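Local coordinates for protein purine nucleoside phosphorylase (Thermus thermophilus, PDB 6TK9) that catalyses the phosphorolysis of purine nucleosides, probably inosine and guanosine among them, releasing the free base and a pentose 1-phosphate, at residues Y183-G188 with S211-V216; G114-R119 with D206-S211; P50-S55 with V93-V98; L25-G30 with L108-A113. All coordinates share one frame; numbering follows the deposited sequence.

How the interactions relate
Interactions 1, 2 and 4 gather round one bound phosphate, the probable mark of the active site, while interaction 3 stands back from it. Interactions 1 and 2 share Ser-211, lie with centres about 11 Å apart, and are stitched together where strand 179-185 runs beside strand 207-209: Ala-184 N comes within 2.9 Å of Ala-207 O. Interactions 2 and 4 use successive lengths of strand 106-115, their centres about 14 Å apart. Interaction 3 packs a loop on helix 94-102, which precedes that strand; its Val-96 CG1 touches Val-26 CG2 of interaction 4 at 3.9 Å. Interactions 2 and 3 lie on opposite sides of the chain's centre.

Interaction 1 (Y183-G188 with S211-V216); sequences YAWFMG and STVPEV. With PO4 (phosphate ion), chain G.
Trp-185, on the strand that begins at residue 179, passes Ser-211 with their CA atoms 6.2 Å apart, and from Ser-211 the chain turns through Thr-212 into helix 213-222. Tyr-183 and Trp-185, alternate residues of the strand, both send their rings to this side, each with CG anti to the backbone N (chi1 near 180°). The Tyr-183 hydroxyl donates to the backbone carbonyl of Ser-211, OH to O 3.1 Å, arriving from above the carbonyl plane at a C=O...donor angle of 110°. Further down the ring, Tyr-183 CD1 meets Val-213 CG2 at 3.8 Å, the methyl lying at the ring edge near its plane. In this alpha/beta fold of the phosphorylase superfamily, the turn between strand 207-209 and the helix brings a serine to an anion: Ser-211 OG donates to O4 of the bound phosphate (2.5 Å), which Ser-29, His-82, Ala-112 and Arg-80 also hold. Thr-212 OG1 in turn donates to Ser-211 OG at 2.8 Å, which helps fix the rotation of that hydroxyl. The same methyl, Val-213 CG2, also packs against Trp-185 CB at 3.6 Å, so it sits between the two aromatic residues of the strand. The indole then spreads beneath Pro-214, whose CD sits over the six-membered ring, 3.7 Å from its centroid and 7° off the normal, a CH-pi contact. With a serine in place of Trp-185, Pro-214 would probably lose the aromatic surface beneath it and a gap would open under the first turn of the helix. Asn-133 and Ala-135 also touch the Trp-185 side chain.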
loop_
_atom_site.group_PDB
_atom_site.type_symbol
_atom_site.label_atom_id
_atom_site.label_comp_id
_atom_site.label_asym_id
_atom_site.label_seq_id
_atom_site.Cartn_x
_atom_site.Cartn_y
_atom_site.Cartn_z
ATOM N N TYR A 183 16.255 5.200 -6.865
ATOM C CA TYR A 183 16.252 6.655 -7.190
ATOM C C TYR A 183 14.985 7.009 -7.971
ATOM O O TYR A 183 14.800 6.429 -9.042
ATOM C CB TYR A 183 17.497 7.046 -8.000
ATOM C CG TYR A 183 17.615 8.515 -8.338
ATOM C CD1 TYR A 183 17.047 9.024 -9.488
ATOM C CD2 TYR A 183 18.337 9.390 -7.541
ATOM C CE1 TYR A 183 17.185 10.355 -9.839
ATOM C CE2 TYR A 183 18.478 10.730 -7.874
ATOM C CZ TYR A 183 17.897 11.220 -9.031
ATOM O OH TYR A 183 17.997 12.549 -9.374
ATOM N N ALA A 184 14.179 7.948 -7.467
ATOM C CA ALA A 184 12.983 8.507 -8.148
ATOM C C ALA A 184 13.315 9.860 -8.794
ATOM O O ALA A 184 13.686 10.846 -8.063
ATOM C CB ALA A 184 11.847 8.654 -7.163
ATOM N N TRP A 185 13.157 9.917 -10.113
ATOM C CA TRP A 185 13.193 11.146 -10.952
ATOM C C TRP A 185 11.894 11.934 -10.777
ATOM O O TRP A 185 10.899 11.545 -11.358
ATOM C CB TRP A 185 13.426 10.772 -12.429
ATOM C CG TRP A 185 13.488 11.919 -13.386
ATOM C CD1 TRP A 185 13.738 13.227 -13.093
ATOM C CD2 TRP A 185 13.384 11.844 -14.812
ATOM N NE1 TRP A 185 13.757 13.974 -14.237
ATOM C CE2 TRP A 185 13.542 13.157 -15.303
ATOM C CE3 TRP A 185 13.139 10.808 -15.714
ATOM C CZ2 TRP A 185 13.452 13.464 -16.653
ATOM C CZ3 TRP A 185 13.041 11.107 -17.049
ATOM C CH2 TRP A 185 13.203 12.416 -17.509
ATOM N N PHE A 186 11.921 12.988 -9.970
ATOM C CA PHE A 186 10.829 13.979 -9.785
ATOM C C PHE A 186 11.145 15.154 -10.699
ATOM O O PHE A 186 12.297 15.585 -10.686
ATOM C CB PHE A 186 10.759 14.420 -8.321
ATOM C CG PHE A 186 9.633 15.362 -7.992
ATOM C CD1 PHE A 186 8.329 14.898 -7.890
ATOM C CD2 PHE A 186 9.874 16.706 -7.776
ATOM C CE1 PHE A 186 7.289 15.759 -7.569
ATOM C CE2 PHE A 186 8.829 17.567 -7.467
ATOM C CZ PHE A 186 7.536 17.090 -7.348
ATOM N N MET A 187 10.182 15.637 -11.483
ATOM C CA MET A 187 10.485 16.542 -12.623
ATOM C C MET A 187 11.008 17.881 -12.093
ATOM O O MET A 187 11.888 18.457 -12.737
ATOM C CB MET A 187 9.269 16.779 -13.517
ATOM C CG MET A 187 8.157 17.551 -12.858
ATOM S SD MET A 187 6.774 17.628 -13.984
ATOM C CE MET A 187 7.489 18.596 -15.313
ATOM N N GLY A 188 10.481 18.358 -10.966
ATOM C CA GLY A 188 10.838 19.680 -10.424
ATOM C C GLY A 188 10.424 20.785 -11.387
ATOM O O GLY A 188 9.621 20.543 -12.290
ATOM N N SER A 211 17.309 14.437 -11.807
ATOM C CA SER A 211 18.299 14.111 -12.871
ATOM C C SER A 211 18.467 12.595 -13.052
ATOM O O SER A 211 17.750 11.858 -12.394
ATOM C CB SER A 211 19.605 14.710 -12.482
ATOM O OG SER A 211 20.205 13.943 -11.444
ATOM N N THR A 212 19.425 12.160 -13.893
ATOM C CA THR A 212 20.091 10.818 -13.887
ATOM C C THR A 212 19.306 9.765 -14.668
ATOM O O THR A 212 19.921 9.028 -15.462
ATOM C CB THR A 212 20.254 10.258 -12.472
ATOM O OG1 THR A 212 20.913 11.263 -11.705
ATOM C CG2 THR A 212 21.027 8.956 -12.424
ATOM N N VAL A 213 18.005 9.635 -14.406
ATOM C CA VAL A 213 17.172 8.555 -15.019
ATOM C C VAL A 213 17.231 8.671 -16.543
ATOM O O VAL A 213 17.453 7.676 -17.212
ATOM C CB VAL A 213 15.748 8.566 -14.440
ATOM C CG1 VAL A 213 14.790 7.684 -15.219
ATOM C CG2 VAL A 213 15.773 8.163 -12.975
ATOM N N PRO A 214 17.087 9.857 -17.174
ATOM C CA PRO A 214 17.142 9.915 -18.633
ATOM C C PRO A 214 18.515 9.436 -19.125
ATOM O O PRO A 214 18.565 8.732 -20.104
ATOM C CB PRO A 214 16.840 11.379 -19.004
ATOM C CG PRO A 214 16.838 12.162 -17.697
ATOM C CD PRO A 214 16.800 11.165 -16.558
ATOM N N GLU A 215 19.578 9.825 -18.420
ATOM C CA GLU A 215 20.979 9.396 -18.678
ATOM C C GLU A 215 21.033 7.867 -18.578
ATOM O O GLU A 215 21.525 7.224 -19.545
ATOM C CB GLU A 215 21.959 10.120 -17.736
ATOM C CG GLU A 215 22.078 11.608 -18.037
ATOM C CD GLU A 215 22.219 12.541 -16.846
ATOM O OE1 GLU A 215 23.311 12.586 -16.270
ATOM O OE2 GLU A 215 21.248 13.245 -16.511
ATOM N N VAL A 216 20.517 7.290 -17.488
ATOM C CA VAL A 216 20.543 5.811 -17.293
ATOM C C VAL A 216 19.858 5.111 -18.471
ATOM O O VAL A 216 20.427 4.149 -18.963
ATOM C CB VAL A 216 19.897 5.389 -15.974
ATOM C CG1 VAL A 216 19.859 3.867 -15.895
ATOM C CG2 VAL A 216 20.622 5.986 -14.776
HETATM P P PO4 G . 21.747 16.985 -9.658
HETATM O O1 PO4 G . 22.056 17.465 -11.084
HETATM O O2 PO4 G . 20.980 18.065 -8.900
HETATM O O3 PO4 G . 23.024 16.680 -8.901
HETATM O O4 PO4 G . 20.933 15.698 -9.755
#

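Interaction 2 (G114-R119 with D206-S211); sequences GGLNPR and DAIGMS. With PO4 (phosphate ion), chain G.
Leu-116 lies along the backbone of Asp-206 and Ala-207, where the end of strand 106-115 runs antiparallel to strand 207-209. Its CB is 3.4 Å from Asp-206 O, and CG stays over the same peptide. At the fork the branches part: CD1 settles against the carbonyl group of Ala-207, 3.7 Å from its C, whereas CD2 reaches Ile-208 CG2 at 4.1 Å, the two side chains crossing at about a right angle. Leu-197 of helix 194-202 touches both side chains. The strands are joined by the hydrogen-bonded pair of Gly-114 and Ile-208, with Gly-114 N to Ile-208 O at 2.8 Å and a return bond from Ile-208 N to Gly-114 O. Next, Gly-115 faces Ala-207 as a non-hydrogen-bonded pair. Asp-206 O is gripped twice, by Leu-116 N at 2.7 Å and by Asn-117 N at 3.1 Å, both from the same face of its carbonyl plane. With CG anti to the backbone N (chi1 -155°), Asn-117 lays its amide alongside Asp-206, and ND2 donates within the amide plane to Asp-206 OD1 (2.8 Å), coming from above the carboxylate, whose plane is turned 35° from the amide. A leucine in place of Asn-117 would probably leave Asp-206 OD1 without this donor and the turn beyond without its side-chain acceptor. Asp-206 OD2 is taken by Val-182 N, so the carboxylate also ties in strand 179-185. Past the strand end Asn-117 OD1 accepts from Arg-119 N on a lone pair, in the carbonyl plane, closing an Asx turn where the chain leaves the sheet.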
loop_
_atom_site.group_PDB
_atom_site.type_symbol
_atom_site.label_atom_id
_atom_site.label_comp_id
_atom_site.label_asym_id
_atom_site.label_seq_id
_atom_site.Cartn_x
_atom_site.Cartn_y
_atom_site.Cartn_z
ATOM N N GLY A 114 17.614 14.072 -2.230
ATOM C CA GLY A 114 16.926 13.900 -0.934
ATOM C C GLY A 114 16.842 12.437 -0.527
ATOM O O GLY A 114 16.648 11.566 -1.423
ATOM N N GLY A 115 17.008 12.161 0.773
ATOM C CA GLY A 115 16.696 10.850 1.380
ATOM C C GLY A 115 15.204 10.698 1.667
ATOM O O GLY A 115 14.667 11.534 2.406
ATOM N N LEU A 116 14.542 9.679 1.107
ATOM C CA LEU A 116 13.129 9.337 1.437
ATOM C C LEU A 116 13.140 8.322 2.569
ATOM O O LEU A 116 12.382 8.529 3.536
ATOM C CB LEU A 116 12.399 8.766 0.218
ATOM C CG LEU A 116 12.257 9.726 -0.954
ATOM C CD1 LEU A 116 11.890 8.962 -2.207
ATOM C CD2 LEU A 116 11.234 10.811 -0.645
ATOM N N ASN A 117 13.955 7.273 2.409
ATOM C CA ASN A 117 14.268 6.242 3.439
ATOM C C ASN A 117 14.629 6.942 4.748
ATOM O O ASN A 117 15.650 7.625 4.800
ATOM C CB ASN A 117 15.397 5.317 2.983
ATOM C CG ASN A 117 15.358 3.961 3.656
ATOM O OD1 ASN A 117 15.450 3.853 4.877
ATOM N ND2 ASN A 117 15.226 2.918 2.856
ATOM N N PRO A 118 13.805 6.828 5.824
ATOM C CA PRO A 118 14.073 7.526 7.085
ATOM C C PRO A 118 15.368 7.066 7.785
ATOM O O PRO A 118 15.835 7.782 8.652
ATOM C CB PRO A 118 12.854 7.197 7.972
ATOM C CG PRO A 118 11.796 6.705 7.007
ATOM C CD PRO A 118 12.566 6.032 5.894
ATOM N N ARG A 119 15.890 5.893 7.403
ATOM C CA ARG A 119 17.081 5.238 8.007
ATOM C C ARG A 119 18.333 6.010 7.587
ATOM O O ARG A 119 19.203 6.196 8.452
ATOM C CB ARG A 119 17.158 3.760 7.600
ATOM C CG ARG A 119 15.892 2.964 7.898
ATOM C CD ARG A 119 16.131 1.687 8.681
ATOM N NE ARG A 119 14.964 1.311 9.475
ATOM C CZ ARG A 119 14.134 0.300 9.213
ATOM N NH1 ARG A 119 14.327 -0.488 8.164
ATOM N NH2 ARG A 119 13.109 0.076 10.019
ATOM N N ASP A 206 13.726 5.353 -2.392
ATOM C CA ASP A 206 14.611 5.590 -1.226
ATOM C C ASP A 206 15.245 6.989 -1.326
ATOM O O ASP A 206 15.540 7.587 -0.260
ATOM C CB ASP A 206 15.640 4.463 -1.130
ATOM C CG ASP A 206 15.009 3.100 -0.905
ATOM O OD1 ASP A 206 14.373 2.922 0.173
ATOM O OD2 ASP A 206 15.162 2.227 -1.803
ATOM N N ALA A 207 15.444 7.510 -2.545
ATOM C CA ALA A 207 15.963 8.875 -2.798
ATOM C C ALA A 207 15.138 9.569 -3.884
ATOM O O ALA A 207 14.597 8.878 -4.774
ATOM C CB ALA A 207 17.409 8.815 -3.190
ATOM N N ILE A 208 15.076 10.894 -3.806
ATOM C CA ILE A 208 14.327 11.765 -4.747
ATOM C C ILE A 208 15.309 12.801 -5.281
ATOM O O ILE A 208 16.011 13.411 -4.463
ATOM C CB ILE A 208 13.122 12.450 -4.071
ATOM C CG1 ILE A 208 12.301 13.232 -5.096
ATOM C CG2 ILE A 208 13.567 13.351 -2.925
ATOM C CD1 ILE A 208 11.277 14.167 -4.495
ATOM N N GLY A 209 15.355 12.978 -6.602
ATOM C CA GLY A 209 16.069 14.090 -7.256
ATOM C C GLY A 209 15.538 14.333 -8.650
ATOM O O GLY A 209 14.593 13.638 -9.070
ATOM N N MET A 210 16.166 15.245 -9.377
ATOM C CA MET A 210 15.603 15.800 -10.624
ATOM C C MET A 210 16.499 15.500 -11.830
ATOM O O MET A 210 16.382 16.234 -12.800
ATOM C CB MET A 210 15.444 17.305 -10.425
ATOM C CG MET A 210 14.627 17.650 -9.208
ATOM S SD MET A 210 14.442 19.430 -9.051
ATOM C CE MET A 210 13.390 19.535 -7.611
ATOM N N SER A 211 17.309 14.437 -11.807
ATOM C CA SER A 211 18.299 14.111 -12.871
ATOM C C SER A 211 18.467 12.595 -13.052
ATOM O O SER A 211 17.750 11.858 -12.394
ATOM C CB SER A 211 19.605 14.710 -12.482
ATOM O OG SER A 211 20.205 13.943 -11.444
HETATM P P PO4 G . 21.747 16.985 -9.658
HETATM O O1 PO4 G . 22.056 17.465 -11.084
HETATM O O2 PO4 G . 20.980 18.065 -8.900
HETATM O O3 PO4 G . 23.024 16.680 -8.901
HETATM O O4 PO4 G . 20.933 15.698 -9.755
#

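Interaction 3 (P50-S55 with V93-V98); sequences PHFPVS and VFPVRV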
loop_
_atom_site.group_PDB
_atom_site.type_symbol
_atom_site.label_atom_id
_atom_site.label_comp_id
_atom_site.label_asym_id
_atom_site.label_seq_id
_atom_site.Cartn_x
_atom_site.Cartn_y
_atom_site.Cartn_z
ATOM N N PRO A 50 28.953 21.657 -30.745
ATOM C CA PRO A 50 27.732 21.565 -31.537
ATOM C C PRO A 50 26.630 20.735 -30.866
ATOM O O PRO A 50 26.893 19.634 -30.506
ATOM C CB PRO A 50 28.206 20.868 -32.826
ATOM C CG PRO A 50 29.660 21.243 -32.955
ATOM C CD PRO A 50 30.165 21.385 -31.532
ATOM N N HIS A 51 25.429 21.307 -30.740
ATOM C CA HIS A 51 24.166 20.641 -30.318
ATOM C C HIS A 51 24.189 20.333 -28.818
ATOM O O HIS A 51 23.332 19.552 -28.376
ATOM C CB HIS A 51 23.922 19.362 -31.131
ATOM C CG HIS A 51 24.099 19.535 -32.600
ATOM N ND1 HIS A 51 23.335 20.419 -33.332
ATOM C CD2 HIS A 51 24.950 18.946 -33.471
ATOM C CE1 HIS A 51 23.712 20.372 -34.596
ATOM N NE2 HIS A 51 24.702 19.472 -34.708
ATOM N N PHE A 52 25.134 20.899 -28.063
ATOM C CA PHE A 52 25.267 20.649 -26.606
ATOM C C PHE A 52 24.370 21.639 -25.874
ATOM O O PHE A 52 24.406 22.845 -26.137
ATOM C CB PHE A 52 26.718 20.734 -26.124
ATOM C CG PHE A 52 27.366 19.434 -25.702
ATOM C CD1 PHE A 52 27.730 18.476 -26.638
ATOM C CD2 PHE A 52 27.662 19.192 -24.370
ATOM C CE1 PHE A 52 28.355 17.303 -26.249
ATOM C CE2 PHE A 52 28.310 18.031 -23.986
ATOM C CZ PHE A 52 28.658 17.092 -24.927
ATOM N N PRO A 53 23.533 21.143 -24.941
ATOM C CA PRO A 53 22.764 22.019 -24.073
ATOM C C PRO A 53 23.744 22.649 -23.079
ATOM O O PRO A 53 24.648 21.959 -22.675
ATOM C CB PRO A 53 21.771 21.054 -23.427
ATOM C CG PRO A 53 22.555 19.771 -23.323
ATOM C CD PRO A 53 23.341 19.721 -24.620
ATOM N N VAL A 54 23.557 23.926 -22.747
ATOM C CA VAL A 54 24.385 24.637 -21.732
ATOM C C VAL A 54 23.672 24.542 -20.383
ATOM O O VAL A 54 22.450 24.681 -20.340
ATOM C CB VAL A 54 24.687 26.103 -22.111
ATOM C CG1 VAL A 54 25.234 26.203 -23.525
ATOM C CG2 VAL A 54 23.482 27.015 -21.930
ATOM N N SER A 55 24.453 24.359 -19.327
ATOM C CA SER A 55 24.027 24.301 -17.912
ATOM C C SER A 55 23.561 25.678 -17.443
ATOM O O SER A 55 24.289 26.636 -17.653
ATOM C CB SER A 55 25.174 23.780 -17.092
ATOM O OG SER A 55 25.585 22.508 -17.588
ATOM N N VAL A 93 20.182 14.087 -22.630
ATOM C CA VAL A 93 21.094 12.911 -22.735
ATOM C C VAL A 93 22.052 13.071 -23.913
ATOM O O VAL A 93 22.768 12.090 -24.201
ATOM C CB VAL A 93 20.322 11.584 -22.864
ATOM C CG1 VAL A 93 19.492 11.284 -21.629
ATOM C CG2 VAL A 93 19.476 11.553 -24.127
ATOM N N PHE A 94 22.050 14.206 -24.618
ATOM C CA PHE A 94 22.984 14.407 -25.753
ATOM C C PHE A 94 24.407 14.194 -25.225
ATOM O O PHE A 94 25.087 13.286 -25.712
ATOM C CB PHE A 94 22.739 15.720 -26.501
ATOM C CG PHE A 94 23.531 15.783 -27.783
ATOM C CD1 PHE A 94 23.197 14.978 -28.866
ATOM C CD2 PHE A 94 24.672 16.572 -27.880
ATOM C CE1 PHE A 94 23.966 14.981 -30.024
ATOM C CE2 PHE A 94 25.436 16.577 -29.041
ATOM C CZ PHE A 94 25.081 15.784 -30.109
ATOM N N PRO A 95 24.869 14.920 -24.167
ATOM C CA PRO A 95 26.230 14.757 -23.650
ATOM C C PRO A 95 26.643 13.285 -23.458
ATOM O O PRO A 95 27.561 12.873 -24.155
ATOM C CB PRO A 95 26.235 15.563 -22.338
ATOM C CG PRO A 95 25.177 16.620 -22.541
ATOM C CD PRO A 95 24.128 15.949 -23.414
ATOM N N VAL A 96 25.990 12.518 -22.577
ATOM C CA VAL A 96 26.402 11.103 -22.309
ATOM C C VAL A 96 26.377 10.278 -23.608
ATOM O O VAL A 96 27.157 9.323 -23.698
ATOM C CB VAL A 96 25.580 10.419 -21.201
ATOM C CG1 VAL A 96 25.769 11.123 -19.868
ATOM C CG2 VAL A 96 24.105 10.298 -21.552
ATOM N N ARG A 97 25.541 10.613 -24.588
ATOM C CA ARG A 97 25.531 9.892 -25.892
ATOM C C ARG A 97 26.862 10.169 -26.619
ATOM O O ARG A 97 27.518 9.186 -27.014
ATOM C CB ARG A 97 24.297 10.260 -26.732
ATOM C CG ARG A 97 22.993 9.625 -26.251
ATOM C CD ARG A 97 21.736 10.194 -26.900
ATOM N NE ARG A 97 20.663 9.215 -27.027
ATOM C CZ ARG A 97 19.417 9.461 -27.451
ATOM N NH1 ARG A 97 19.045 10.678 -27.808
ATOM N NH2 ARG A 97 18.545 8.464 -27.526
ATOM N N VAL A 98 27.253 11.446 -26.767
ATOM C CA VAL A 98 28.583 11.878 -27.307
ATOM C C VAL A 98 29.694 11.229 -26.474
ATOM O O VAL A 98 30.652 10.680 -27.058
ATOM C CB VAL A 98 28.723 13.414 -27.323
ATOM C CG1 VAL A 98 30.153 13.860 -27.574
ATOM C CG2 VAL A 98 27.795 14.034 -28.348
#
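The ring of Phe-52 is the main bump of this contact, and the hollow that takes it is formed by Phe-94, Pro-95 and Val-98 at the start of helix 94-102. Phe-94 and Val-98 stand one helical turn apart, with Pro-95 completing the surface between loop and helix. Phe-52 CD1 meets Phe-94 CD2 at 3.8 Å, CE2 presses on Pro-95 CB at 3.6 Å, and CE1 reaches Val-98 CG2 at 3.9 Å, so three carbons of one ring find three different walls. The two phenylalanine rings have planes 83° apart and centroids separated by 5.8 Å. Phe-94, its CG anti to the backbone N (chi1 -170°), projects in turn into the bend of the loop: its CD2 comes to 3.3 Å from His-51 O, and His-51 CB lies off-centre above the ring, 4.2 Å from the centroid. Beside Phe-52, Pro-53 and Pro-95 reach toward each other, CD to CD at 4.0 Å. Helix 4-14 borders the contact through Ile-6 and Ala-9, and Ser-55 OG binds Arg-80 O, linking the loop to a residue that holds the phosphate. The imidazole of His-51 finds its polar partner in Glu-8. Loop and helix thus meet mostly carbon against carbon, with backbone oxygens of the loop touching the Phe-94 ring, and the fit rests on complementary shape and buried apolar surface.

Interaction 4 (L25-G30 with L108-A113); sequences LVLGSG and LLTSAA. With PO4 (phosphate ion), chain G.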
loop_
_atom_site.group_PDB
_atom_site.type_symbol
_atom_site.label_atom_id
_atom_site.label_comp_id
_atom_site.label_asym_id
_atom_site.label_seq_id
_atom_site.Cartn_x
_atom_site.Cartn_y
_atom_site.Cartn_z
ATOM N N LEU A 25 32.129 10.190 -16.318
ATOM C CA LEU A 25 31.820 10.555 -14.927
ATOM C C LEU A 25 31.058 11.879 -14.989
ATOM O O LEU A 25 31.630 12.817 -15.525
ATOM C CB LEU A 25 33.157 10.652 -14.189
ATOM C CG LEU A 25 33.109 11.311 -12.817
ATOM C CD1 LEU A 25 32.325 10.462 -11.827
ATOM C CD2 LEU A 25 34.512 11.553 -12.301
ATOM N N VAL A 26 29.794 11.907 -14.556
ATOM C CA VAL A 26 28.913 13.115 -14.571
ATOM C C VAL A 26 28.820 13.604 -13.130
ATOM O O VAL A 26 28.392 12.820 -12.267
ATOM C CB VAL A 26 27.516 12.834 -15.169
ATOM C CG1 VAL A 26 26.589 14.034 -15.051
ATOM C CG2 VAL A 26 27.570 12.398 -16.621
ATOM N N LEU A 27 29.268 14.830 -12.886
ATOM C CA LEU A 27 29.298 15.443 -11.542
ATOM C C LEU A 27 28.066 16.345 -11.431
ATOM O O LEU A 27 27.885 17.177 -12.300
ATOM C CB LEU A 27 30.622 16.207 -11.337
ATOM C CG LEU A 27 31.903 15.362 -11.449
ATOM C CD1 LEU A 27 33.157 16.225 -11.399
ATOM C CD2 LEU A 27 31.968 14.287 -10.389
ATOM N N GLY A 28 27.253 16.164 -10.393
ATOM C CA GLY A 28 25.992 16.906 -10.208
ATOM C C GLY A 28 26.163 18.086 -9.279
ATOM O O GLY A 28 27.301 18.571 -9.116
ATOM N N SER A 29 25.065 18.508 -8.663
ATOM C CA SER A 29 24.969 19.782 -7.915
ATOM C C SER A 29 25.965 19.772 -6.746
ATOM O O SER A 29 25.811 18.942 -5.831
ATOM C CB SER A 29 23.542 20.058 -7.502
ATOM O OG SER A 29 22.698 19.987 -8.645
ATOM N N GLY A 30 26.963 20.663 -6.817
ATOM C CA GLY A 30 28.001 20.873 -5.789
ATOM C C GLY A 30 29.087 19.810 -5.822
ATOM O O GLY A 30 29.951 19.866 -4.931
ATOM N N LEU A 108 29.836 6.649 -14.557
ATOM C CA LEU A 108 29.485 6.912 -13.142
ATOM C C LEU A 108 28.596 8.159 -13.149
ATOM O O LEU A 108 29.108 9.237 -13.447
ATOM C CB LEU A 108 30.763 7.149 -12.322
ATOM C CG LEU A 108 31.502 5.914 -11.789
ATOM C CD1 LEU A 108 31.792 4.877 -12.874
ATOM C CD2 LEU A 108 32.796 6.306 -11.098
ATOM N N LEU A 109 27.305 8.023 -12.882
ATOM C CA LEU A 109 26.395 9.193 -12.822
ATOM C C LEU A 109 26.224 9.601 -11.359
ATOM O O LEU A 109 25.806 8.755 -10.578
ATOM C CB LEU A 109 25.062 8.812 -13.464
ATOM C CG LEU A 109 25.165 8.207 -14.860
ATOM C CD1 LEU A 109 23.822 7.646 -15.283
ATOM C CD2 LEU A 109 25.661 9.231 -15.863
ATOM N N THR A 110 26.558 10.842 -11.017
ATOM C CA THR A 110 26.515 11.367 -9.633
ATOM C C THR A 110 25.507 12.514 -9.587
ATOM O O THR A 110 25.386 13.231 -10.599
ATOM C CB THR A 110 27.907 11.788 -9.128
ATOM O OG1 THR A 110 28.210 13.121 -9.555
ATOM C CG2 THR A 110 28.997 10.831 -9.572
ATOM N N SER A 111 24.841 12.678 -8.441
ATOM C CA SER A 111 23.753 13.665 -8.217
ATOM C C SER A 111 23.718 14.042 -6.735
ATOM O O SER A 111 24.185 13.244 -5.894
ATOM C CB SER A 111 22.420 13.105 -8.669
ATOM O OG SER A 111 22.228 11.796 -8.145
ATOM N N ALA A 112 23.185 15.214 -6.423
ATOM C CA ALA A 112 22.618 15.521 -5.089
ATOM C C ALA A 112 21.174 14.999 -5.063
ATOM O O ALA A 112 20.479 15.165 -6.088
ATOM C CB ALA A 112 22.686 17.006 -4.812
ATOM N N ALA A 113 20.752 14.370 -3.965
ATOM C CA ALA A 113 19.417 13.757 -3.820
ATOM C C ALA A 113 18.935 13.960 -2.401
ATOM O O ALA A 113 19.803 13.967 -1.511
ATOM C CB ALA A 113 19.467 12.285 -4.125
HETATM P P PO4 G . 21.747 16.985 -9.658
HETATM O O1 PO4 G . 22.056 17.465 -11.084
HETATM O O2 PO4 G . 20.980 18.065 -8.900
HETATM O O3 PO4 G . 23.024 16.680 -8.901
HETATM O O4 PO4 G . 20.933 15.698 -9.755
#
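Ser-29, just past the end of strand 23-27, faces Ala-112 of the parallel neighbour 106-115, which runs on, and their backbone N atoms converge on one oxygen of the bound phosphate: Ser-29 N to O3 is 2.8 Å and Ala-112 N to O3 is 2.9 Å. Anion binding toward the carboxyl ends of parallel strands is a recurrent feature of alpha/beta folds, and here the Gly-Ser-Gly turn at 28-30 probably belongs to the phosphate site of the phosphorylase superfamily. Ser-29 keeps OG beside its own backbone N (chi1 -53°), which brings the hydroxyl to the same anion, OG donating to phosphate O2 at 2.6 Å; His-60 NE2 is a second partner of that hydroxyl. Gly-28 lets the phosphate in close, its CA lying 3.3 Å from phosphate O3 on a side where a beta carbon would collide with that oxygen. Around the anion, Ser-211, His-82 and Arg-80 complete the first shell. Behind it stand the strands that position it, with axes 4.8 Å apart and only 8° from parallel. Val-26 N donates to Leu-108 O at 3.0 Å, and Thr-110 N returns a bond to Val-26 O. Side chains fill both sides of this pair: Leu-25 CD1 packs on Leu-108 CB against helix 257-270, while on the other side Val-26 CG2 meets Leu-109 CD2 near helix 213-222. Thr-110 bridges the point where the regular pairing stops: its OG1 donates in the carbonyl plane to a lone pair of Val-26 O (2.7 Å) and accepts from Gly-28 N at 3.3 Å.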